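Local coordinates for protein HdaB,HdaA (Adhesin), HUS-associated diffuse adherence (Escherichia coli, PDB 5D55) that probably serves as the minor tip subunit of the AAF/IV (Hda) chaperone-usher pilus of enteroaggregative Escherichia coli, a fibre linked to cell adhesion and biofilm formation, at residues B[12-17]-B[122-127]; B[45-50]-B[93-98]; B[76-81]-B[103-108]. One frame throughout, in Å; residues are numbered along the deposited sequence.

Interaction 1 of 3, residues B[12-17]-B[122-127]; sequences ADITLM and FSVSGE
Ile-14 and Leu-16 reach from strand 13-17 across to strand 122-127, joining the two sheets of the immunoglobulin-like sandwich expected of a chaperone-usher pilin. No hydrogen bond links the strands directly: they run roughly antiparallel, at 151°, with a closest axis approach of 7.2 Å, so apolar side chains make most of the contact. Ile-14 is stretched to its full length, with CG1 anti to the backbone N (chi1 -164°) and CD1 extended beyond it. The end methyl, Ile-14 CD1, lies against the backbone between Ser-125 and Gly-126, 3.7 Å from Ser-125 C, and also meets Val-124 CG2 at 3.9 Å. Gly-126 has no side chain, which lets the methyl come down onto the chain here. Leu-16 uses its CD2 branch, placed 4.0 Å from both Val-124 CG2 and Phe-122 CB, and crosses both side chains at about a right angle. At the other end Ala-12 CB rests 3.9 Å from Glu-127 CA. In the second shell, Phe-105 backs Ile-14, and Ile-107 touches Leu-16, Phe-122 and Val-124. Ile-147 of the second subunit packs on Ile-14, Leu-16 and Val-124; its strand, from the engineered HdaA-derived part, pairs antiparallel with 122-126, consistent with an imitation of donor-strand complementation. Ser-125 OG, in the HdaB part like the rest of this contact, shares a hydrogen bond with Thr-146 OG1 of that second subunit and another with Asn-51 OD1. A single water bridges the Ala-12 end, donating to Gly-126 O at 2.7 Å and accepting only weakly from Ala-12 N at 3.5 Å.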
loop_
_atom_site.group_PDB
_atom_site.type_symbol
_atom_site.label_atom_id
_atom_site.label_comp_id
_atom_site.label_asym_id
_atom_site.label_seq_id
_atom_site.Cartn_x
_atom_site.Cartn_y
_atom_site.Cartn_z
ATOM N N ALA B 12 -4.955 -6.214 -0.256
ATOM C CA ALA B 12 -5.689 -7.183 -1.055
ATOM C C ALA B 12 -5.516 -8.605 -0.542
ATOM O O ALA B 12 -4.494 -8.931 0.053
ATOM C CB ALA B 12 -5.254 -7.084 -2.506
ATOM N N ASP B 13 -6.538 -9.432 -0.753
ATOM C CA ASP B 13 -6.431 -10.872 -0.565
ATOM C C ASP B 13 -6.517 -11.496 -1.952
ATOM O O ASP B 13 -7.386 -11.138 -2.750
ATOM C CB ASP B 13 -7.552 -11.409 0.333
ATOM N N ILE B 14 -5.593 -12.402 -2.244
ATOM C CA ILE B 14 -5.528 -13.023 -3.557
ATOM C C ILE B 14 -5.666 -14.544 -3.411
ATOM O O ILE B 14 -5.132 -15.132 -2.469
ATOM C CB ILE B 14 -4.226 -12.600 -4.305
ATOM C CG1 ILE B 14 -4.318 -12.914 -5.805
ATOM C CG2 ILE B 14 -2.977 -13.214 -3.646
ATOM C CD1 ILE B 14 -3.258 -12.205 -6.654
ATOM N N THR B 15 -6.405 -15.168 -4.324
ATOM C CA THR B 15 -6.542 -16.622 -4.340
ATOM C C THR B 15 -6.271 -17.104 -5.755
ATOM O O THR B 15 -6.487 -16.352 -6.716
ATOM C CB THR B 15 -7.961 -17.087 -3.905
ATOM O OG1 THR B 15 -8.933 -16.551 -4.808
ATOM C CG2 THR B 15 -8.301 -16.616 -2.487
ATOM N N LEU B 16 -5.776 -18.333 -5.889
ATOM C CA LEU B 16 -5.545 -18.918 -7.209
ATOM C C LEU B 16 -5.870 -20.411 -7.166
ATOM O O LEU B 16 -5.355 -21.148 -6.330
ATOM C CB LEU B 16 -4.112 -18.674 -7.692
ATOM C CG LEU B 16 -3.778 -19.100 -9.137
ATOM C CD1 LEU B 16 -4.614 -18.321 -10.147
ATOM C CD2 LEU B 16 -2.279 -18.909 -9.431
ATOM N N MET B 17 -6.739 -20.843 -8.067
ATOM C CA MET B 17 -7.290 -22.189 -8.015
ATOM C C MET B 17 -6.962 -22.875 -9.322
ATOM O O MET B 17 -7.366 -22.396 -10.380
ATOM C CB MET B 17 -8.804 -22.077 -7.853
ATOM C CG MET B 17 -9.498 -23.309 -7.392
ATOM S SD MET B 17 -11.220 -22.969 -6.980
ATOM C CE MET B 17 -11.933 -22.575 -8.584
ATOM N N PHE B 122 2.437 -21.826 -10.942
ATOM C CA PHE B 122 2.083 -20.432 -11.208
ATOM C C PHE B 122 2.135 -19.640 -9.907
ATOM O O PHE B 122 1.536 -20.059 -8.907
ATOM C CB PHE B 122 0.665 -20.292 -11.770
ATOM C CG PHE B 122 0.328 -21.226 -12.902
ATOM C CD1 PHE B 122 1.260 -21.558 -13.884
ATOM C CD2 PHE B 122 -0.962 -21.711 -13.017
ATOM C CE1 PHE B 122 0.909 -22.401 -14.938
ATOM C CE2 PHE B 122 -1.323 -22.551 -14.056
ATOM C CZ PHE B 122 -0.381 -22.895 -15.021
ATOM N N SER B 123 2.833 -18.503 -9.927
ATOM C CA SER B 123 2.876 -17.565 -8.805
ATOM C C SER B 123 2.371 -16.225 -9.293
ATOM O O SER B 123 2.855 -15.714 -10.315
ATOM C CB SER B 123 4.297 -17.392 -8.272
ATOM O OG SER B 123 4.374 -16.316 -7.347
ATOM N N VAL B 124 1.405 -15.660 -8.574
ATOM C CA VAL B 124 0.849 -14.346 -8.932
ATOM C C VAL B 124 0.801 -13.451 -7.703
ATOM O O VAL B 124 0.721 -13.935 -6.561
ATOM C CB VAL B 124 -0.575 -14.444 -9.575
ATOM C CG1 VAL B 124 -0.526 -15.231 -10.892
ATOM C CG2 VAL B 124 -1.536 -15.096 -8.615
ATOM N N SER B 125 0.878 -12.146 -7.940
ATOM C CA SER B 125 0.769 -11.171 -6.871
ATOM C C SER B 125 -0.242 -10.123 -7.302
ATOM O O SER B 125 -0.544 -9.992 -8.496
ATOM C CB SER B 125 2.123 -10.535 -6.553
ATOM O OG SER B 125 3.000 -11.496 -6.016
ATOM N N GLY B 126 -0.784 -9.390 -6.341
ATOM C CA GLY B 126 -1.788 -8.395 -6.678
ATOM C C GLY B 126 -2.039 -7.405 -5.572
ATOM O O GLY B 126 -1.689 -7.644 -4.401
ATOM N N GLU B 127 -2.645 -6.284 -5.954
ATOM C CA GLU B 127 -2.930 -5.175 -5.042
ATOM C C GLU B 127 -4.099 -4.380 -5.616
ATOM O O GLU B 127 -4.433 -4.528 -6.804
ATOM C CB GLU B 127 -1.687 -4.268 -4.902
ATOM C CG GLU B 127 -1.296 -3.527 -6.196
ATOM C CD GLU B 127 0.099 -2.872 -6.186
ATOM O OE1 GLU B 127 0.995 -3.279 -5.412
ATOM O OE2 GLU B 127 0.303 -1.937 -6.985
HETATM O O HOH W 1 -1.942 -6.566 -1.933
#

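Interaction 2 of 3, residues B[45-50]-B[93-98]; sequences GFRVWI and GVFNTI
Val-48 and Val-94 form a hydrogen-bonded antiparallel pair that fastens the short edge strand 94-95 to strand 45-50 in the HdaB part. Among the backbone bonds, Val-94 N gives to Val-48 O at 2.8 Å and Val-48 N returns to Val-94 O at 3.0 Å. The ladder continues with Asn-96 N to Phe-46 O, 3.0 Å. Past this point an amide side chain takes over: Asn-96 OD1 accepts from Phe-46 N at 3.0 Å, while the bond from Phe-46 N to Asn-96 O is weak. The same OD1 accepts from Ile-98 N at 3.2 Å, closing an Asx turn. These two N-H groups reach it from opposite faces of the amide plane, both well out of that plane, and together they hold the amide in place; its ND2 is bound by Ser-103. Aromatic contacts come next. Arg-47 runs extended alongside Phe-95, CG standing over the ring face at 3.9 Å from its centroid in a CH-pi contact. Farther out Arg-47 NE comes within 3.3 Å of Phe-95 CZ, with guanidinium and ring planes 26° apart; Gln-92 O receives a bond from Arg-47 NH2. Phe-46 turns its ring edge to Asn-96 OD1, its plane nearly perpendicular to the amide, and its CE2 meets Ile-98 CB at 4.0 Å. Strand 45-50 thus lies between edge strand 94-95 and strand 118-132. Val-48 and Val-94 project from this sheet onto Ile-78 of strand 73-79, in the facing sheet.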
loop_
_atom_site.group_PDB
_atom_site.type_symbol
_atom_site.label_atom_id
_atom_site.label_comp_id
_atom_site.label_asym_id
_atom_site.label_seq_id
_atom_site.Cartn_x
_atom_site.Cartn_y
_atom_site.Cartn_z
ATOM N N GLY B 45 -9.260 0.537 -8.634
ATOM C CA GLY B 45 -9.210 -0.717 -9.368
ATOM C C GLY B 45 -8.155 -1.658 -8.832
ATOM O O GLY B 45 -7.587 -1.424 -7.764
ATOM N N PHE B 46 -7.894 -2.716 -9.591
ATOM C CA PHE B 46 -6.993 -3.777 -9.162
ATOM C C PHE B 46 -5.828 -3.860 -10.133
ATOM O O PHE B 46 -5.965 -3.481 -11.303
ATOM C CB PHE B 46 -7.709 -5.137 -9.157
ATOM C CG PHE B 46 -8.861 -5.246 -8.172
ATOM C CD1 PHE B 46 -8.669 -5.814 -6.921
ATOM C CD2 PHE B 46 -10.139 -4.809 -8.512
ATOM C CE1 PHE B 46 -9.740 -5.955 -6.014
ATOM C CE2 PHE B 46 -11.208 -4.937 -7.617
ATOM C CZ PHE B 46 -11.007 -5.506 -6.363
ATOM N N ARG B 47 -4.702 -4.371 -9.633
ATOM C CA ARG B 47 -3.523 -4.684 -10.423
ATOM C C ARG B 47 -3.021 -6.081 -10.034
ATOM O O ARG B 47 -2.867 -6.378 -8.845
ATOM C CB ARG B 47 -2.440 -3.646 -10.130
ATOM C CG ARG B 47 -1.216 -3.713 -11.017
ATOM C CD ARG B 47 -0.189 -2.685 -10.563
ATOM N NE ARG B 47 1.005 -2.686 -11.403
ATOM C CZ ARG B 47 2.006 -1.813 -11.293
ATOM N NH1 ARG B 47 1.966 -0.858 -10.371
ATOM N NH2 ARG B 47 3.049 -1.893 -12.110
ATOM N N VAL B 48 -2.779 -6.934 -11.030
ATOM C CA VAL B 48 -2.304 -8.313 -10.804
ATOM C C VAL B 48 -1.142 -8.590 -11.763
ATOM O O VAL B 48 -1.120 -8.063 -12.877
ATOM C CB VAL B 48 -3.442 -9.339 -11.065
ATOM C CG1 VAL B 48 -2.934 -10.771 -11.014
ATOM C CG2 VAL B 48 -4.572 -9.155 -10.050
ATOM N N TRP B 49 -0.182 -9.407 -11.330
ATOM C CA TRP B 49 0.932 -9.805 -12.187
ATOM C C TRP B 49 1.445 -11.201 -11.864
ATOM O O TRP B 49 1.270 -11.695 -10.752
ATOM C CB TRP B 49 2.091 -8.800 -12.119
ATOM C CG TRP B 49 2.674 -8.605 -10.739
ATOM C CD1 TRP B 49 3.772 -9.238 -10.212
ATOM C CD2 TRP B 49 2.200 -7.705 -9.720
ATOM N NE1 TRP B 49 4.003 -8.794 -8.933
ATOM C CE2 TRP B 49 3.059 -7.852 -8.604
ATOM C CE3 TRP B 49 1.135 -6.792 -9.645
ATOM C CZ2 TRP B 49 2.890 -7.120 -7.423
ATOM C CZ3 TRP B 49 0.956 -6.066 -8.473
ATOM C CH2 TRP B 49 1.833 -6.235 -7.372
ATOM N N ILE B 50 2.079 -11.813 -12.855
ATOM C CA ILE B 50 2.738 -13.109 -12.702
ATOM C C ILE B 50 4.178 -12.931 -12.220
ATOM O O ILE B 50 4.921 -12.090 -12.737
ATOM C CB ILE B 50 2.735 -13.889 -14.034
ATOM C CG1 ILE B 50 1.299 -14.114 -14.516
ATOM C CG2 ILE B 50 3.507 -15.226 -13.876
ATOM C CD1 ILE B 50 1.166 -14.612 -15.985
ATOM N N GLY B 93 2.293 -5.935 -15.108
ATOM C CA GLY B 93 0.998 -6.485 -14.785
ATOM C C GLY B 93 -0.209 -6.057 -15.600
ATOM O O GLY B 93 -0.102 -5.398 -16.577
ATOM N N VAL B 94 -1.367 -6.497 -15.169
ATOM C CA VAL B 94 -2.626 -6.102 -15.800
ATOM C C VAL B 94 -3.425 -5.287 -14.789
ATOM O O VAL B 94 -3.231 -5.435 -13.567
ATOM C CB VAL B 94 -3.466 -7.327 -16.278
ATOM C CG1 VAL B 94 -2.774 -8.044 -17.445
ATOM C CG2 VAL B 94 -3.724 -8.298 -15.128
ATOM N N PHE B 95 -4.308 -4.437 -15.307
ATOM C CA PHE B 95 -5.085 -3.508 -14.500
ATOM C C PHE B 95 -6.546 -3.635 -14.847
ATOM O O PHE B 95 -6.914 -3.935 -15.981
ATOM C CB PHE B 95 -4.695 -2.051 -14.792
ATOM C CG PHE B 95 -3.330 -1.653 -14.313
ATOM C CD1 PHE B 95 -2.179 -2.060 -14.992
ATOM C CD2 PHE B 95 -3.191 -0.800 -13.218
ATOM C CE1 PHE B 95 -0.908 -1.650 -14.557
ATOM C CE2 PHE B 95 -1.924 -0.383 -12.776
ATOM C CZ PHE B 95 -0.783 -0.811 -13.454
ATOM N N ASN B 96 -7.417 -3.358 -13.904
ATOM C CA ASN B 96 -8.788 -3.087 -14.201
ATOM C C ASN B 96 -9.261 -1.854 -13.455
ATOM O O ASN B 96 -8.544 -1.327 -12.675
ATOM C CB ASN B 96 -9.682 -4.291 -13.952
ATOM C CG ASN B 96 -9.880 -4.592 -12.505
ATOM O OD1 ASN B 96 -9.838 -3.727 -11.652
ATOM N ND2 ASN B 96 -10.123 -5.828 -12.230
ATOM N N THR B 97 -10.465 -1.409 -13.730
ATOM C CA THR B 97 -11.021 -0.266 -13.053
ATOM C C THR B 97 -12.278 -0.602 -12.305
ATOM O O THR B 97 -13.187 0.147 -12.313
ATOM C CB THR B 97 -11.319 0.881 -14.000
ATOM O OG1 THR B 97 -12.195 0.429 -15.013
ATOM C CG2 THR B 97 -10.100 1.399 -14.600
ATOM N N ILE B 98 -12.279 -1.727 -11.621
ATOM C CA ILE B 98 -13.397 -2.163 -10.807
ATOM C C ILE B 98 -13.305 -1.558 -9.418
ATOM O O ILE B 98 -12.335 -1.728 -8.726
ATOM C CB ILE B 98 -13.438 -3.715 -10.656
ATOM C CG1 ILE B 98 -13.539 -4.421 -11.999
ATOM C CG2 ILE B 98 -14.560 -4.142 -9.809
ATOM C CD1 ILE B 98 -14.775 -4.176 -12.700
#

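Interaction 3 of 3, residues B[76-81]-B[103-108]; sequences IRIGGN and SIFYIE
Ile-78 and Ile-107 meet as a non-hydrogen-bonded pair between antiparallel strands 76-79 and 103-108, on the face that turns into the HdaB sandwich. This is the tightly packed side. Ile-107 CG2 lies 3.8 Å from Ile-76 CG2 and equally near Ile-76 CD1, while Ile-78 CD1 touches Ile-107 CD1 at 3.8 Å. The other methyl, Ile-78 CG2, is anti to the backbone N, lies along the strand and comes against Phe-105 CB. The backbones beneath are closely joined: Glu-108 N to Arg-77 O at 2.8 Å is almost straight, with an angle of 172° at the hydrogen, and Arg-77 N answers to Glu-108 O. A second reciprocal pair links Gly-79 and Tyr-106; Gly-79 N lies 2.8 Å from Tyr-106 O but well above the carbonyl plane.

The reverse face is looser and more polar. Gly-79 leaves the place where Glu-108 lays its carboxylate down, CD coming 3.6 Å from Gly-79 CA. Arg-77 NH2 makes only a long salt bridge to Glu-108 OE1, 3.6 Å, with the guanidinium and carboxylate planes 67° apart; a water fills in, accepting from NH2 and donating to OE1 at 2.9 Å. The stronger charge partners of Arg-77 are Asp-28 and Asp-110, at NH1. Tyr-106 presents a ring edge to Gly-80 CA, while Lys-31 makes a cation-pi contact with the ring. Where the strands part, another water donates to both Asn-81 O and Ile-104 O. In its sheet, strand 102-109 lies between 73-79 and 31-38, and the isoleucine face packs against strands 45-50 and 118-132 of the other sheet.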
loop_
_atom_site.group_PDB
_atom_site.type_symbol
_atom_site.label_atom_id
_atom_site.label_comp_id
_atom_site.label_asym_id
_atom_site.label_seq_id
_atom_site.Cartn_x
_atom_site.Cartn_y
_atom_site.Cartn_z
ATOM N N ILE B 76 2.694 -18.197 -20.362
ATOM C CA ILE B 76 1.396 -17.832 -19.778
ATOM C C ILE B 76 1.184 -16.335 -19.700
ATOM O O ILE B 76 2.144 -15.581 -19.744
ATOM C CB ILE B 76 1.204 -18.430 -18.368
ATOM C CG1 ILE B 76 2.371 -18.051 -17.444
ATOM C CG2 ILE B 76 0.972 -19.924 -18.472
ATOM C CD1 ILE B 76 2.120 -18.314 -15.972
ATOM N N ARG B 77 -0.081 -15.919 -19.604
ATOM C CA ARG B 77 -0.447 -14.510 -19.388
ATOM C C ARG B 77 -1.636 -14.468 -18.428
ATOM O O ARG B 77 -2.302 -15.483 -18.240
ATOM C CB ARG B 77 -0.839 -13.834 -20.714
ATOM C CG ARG B 77 -2.085 -14.417 -21.386
ATOM C CD ARG B 77 -2.648 -13.449 -22.421
ATOM N NE ARG B 77 -3.874 -13.940 -23.052
ATOM C CZ ARG B 77 -3.912 -14.606 -24.207
ATOM N NH1 ARG B 77 -2.795 -14.869 -24.872
ATOM N NH2 ARG B 77 -5.070 -15.011 -24.697
ATOM N N ILE B 78 -1.899 -13.306 -17.830
ATOM C CA ILE B 78 -3.168 -13.098 -17.106
ATOM C C ILE B 78 -4.266 -12.837 -18.131
ATOM O O ILE B 78 -4.055 -12.079 -19.092
ATOM C CB ILE B 78 -3.093 -11.889 -16.138
ATOM C CG1 ILE B 78 -1.934 -12.056 -15.150
ATOM C CG2 ILE B 78 -4.437 -11.680 -15.382
ATOM C CD1 ILE B 78 -2.181 -13.161 -14.115
ATOM N N GLY B 79 -5.425 -13.474 -17.945
ATOM C CA GLY B 79 -6.592 -13.213 -18.780
ATOM C C GLY B 79 -7.820 -12.821 -17.975
ATOM O O GLY B 79 -7.792 -12.768 -16.732
ATOM N N GLY B 80 -8.901 -12.550 -18.696
ATOM C CA GLY B 80 -10.194 -12.278 -18.093
ATOM C C GLY B 80 -10.756 -10.973 -18.598
ATOM O O GLY B 80 -10.006 -10.035 -18.902
ATOM N N ASN B 81 -12.081 -10.927 -18.714
ATOM C CA ASN B 81 -12.814 -9.694 -19.017
ATOM C C ASN B 81 -12.421 -8.557 -18.093
ATOM O O ASN B 81 -12.218 -8.770 -16.896
ATOM C CB ASN B 81 -14.323 -9.944 -18.885
ATOM N N SER B 103 -12.641 -9.094 -7.900
ATOM C CA SER B 103 -12.383 -9.278 -9.329
ATOM C C SER B 103 -11.798 -10.660 -9.621
ATOM O O SER B 103 -10.863 -11.098 -8.933
ATOM C CB SER B 103 -11.393 -8.219 -9.833
ATOM O OG SER B 103 -12.022 -6.977 -10.060
ATOM N N ILE B 104 -12.310 -11.310 -10.664
ATOM C CA ILE B 104 -11.795 -12.586 -11.145
ATOM C C ILE B 104 -10.777 -12.347 -12.264
ATOM O O ILE B 104 -10.963 -11.455 -13.100
ATOM C CB ILE B 104 -12.948 -13.483 -11.688
ATOM C CG1 ILE B 104 -13.959 -13.802 -10.581
ATOM C CG2 ILE B 104 -12.403 -14.791 -12.335
ATOM C CD1 ILE B 104 -13.417 -14.635 -9.451
ATOM N N PHE B 105 -9.705 -13.138 -12.266
ATOM C CA PHE B 105 -8.755 -13.179 -13.367
ATOM C C PHE B 105 -8.391 -14.645 -13.645
ATOM O O PHE B 105 -8.778 -15.540 -12.867
ATOM C CB PHE B 105 -7.506 -12.333 -13.044
ATOM C CG PHE B 105 -6.708 -12.836 -11.860
ATOM C CD1 PHE B 105 -5.653 -13.736 -12.041
ATOM C CD2 PHE B 105 -7.029 -12.428 -10.568
ATOM C CE1 PHE B 105 -4.927 -14.203 -10.953
ATOM C CE2 PHE B 105 -6.308 -12.885 -9.476
ATOM C CZ PHE B 105 -5.261 -13.775 -9.660
ATOM N N TYR B 106 -7.666 -14.893 -14.739
ATOM C CA TYR B 106 -7.215 -16.245 -15.080
ATOM C C TYR B 106 -5.735 -16.287 -15.440
ATOM O O TYR B 106 -5.152 -15.274 -15.846
ATOM C CB TYR B 106 -8.043 -16.844 -16.230
ATOM C CG TYR B 106 -9.540 -16.772 -16.009
ATOM C CD1 TYR B 106 -10.217 -17.806 -15.372
ATOM C CD2 TYR B 106 -10.270 -15.659 -16.425
ATOM C CE1 TYR B 106 -11.595 -17.732 -15.150
ATOM C CE2 TYR B 106 -11.629 -15.573 -16.220
ATOM C CZ TYR B 106 -12.292 -16.616 -15.580
ATOM O OH TYR B 106 -13.652 -16.538 -15.373
ATOM N N ILE B 107 -5.125 -17.458 -15.263
ATOM C CA ILE B 107 -3.853 -17.742 -15.897
ATOM C C ILE B 107 -4.248 -18.446 -17.182
ATOM O O ILE B 107 -5.007 -19.427 -17.159
ATOM C CB ILE B 107 -2.941 -18.678 -15.048
ATOM C CG1 ILE B 107 -2.655 -18.105 -13.649
ATOM C CG2 ILE B 107 -1.652 -19.032 -15.822
ATOM C CD1 ILE B 107 -1.753 -16.862 -13.646
ATOM N N GLU B 108 -3.794 -17.909 -18.311
ATOM C CA GLU B 108 -4.156 -18.466 -19.615
ATOM C C GLU B 108 -2.920 -18.807 -20.420
ATOM O O GLU B 108 -1.872 -18.185 -20.248
ATOM C CB GLU B 108 -5.028 -17.493 -20.403
ATOM C CG GLU B 108 -6.373 -17.191 -19.731
ATOM C CD GLU B 108 -7.278 -16.309 -20.575
ATOM O OE1 GLU B 108 -6.815 -15.769 -21.607
ATOM O OE2 GLU B 108 -8.461 -16.163 -20.204
HETATM O O HOH W 2 -7.734 -14.528 -24.084
HETATM O O HOH W 3 -12.730 -11.007 -15.449
#

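In the fold
All three contacts belong to the HdaB part, their centres only 10 to 11 Å apart. Along the chain the segments come as 12-17, 45-50, 76-81, 93-98, 103-108 and 122-127, so interactions 2 and 3 interleave and both fall within the span of interaction 1. Interaction 3 lies within the larger sheet and interaction 2 within the four-stranded one; interaction 1 bridges the two. Strand 118-132 carries half of interaction 1 and is hydrogen-bonded to strand 45-50, while Val-124 CG1 packs 3.4 Å from Ile-107 CD1. Distant parts of the sequence thus share one hydrophobic interior, bordered at interaction 1 by the second subunit's inserted strand.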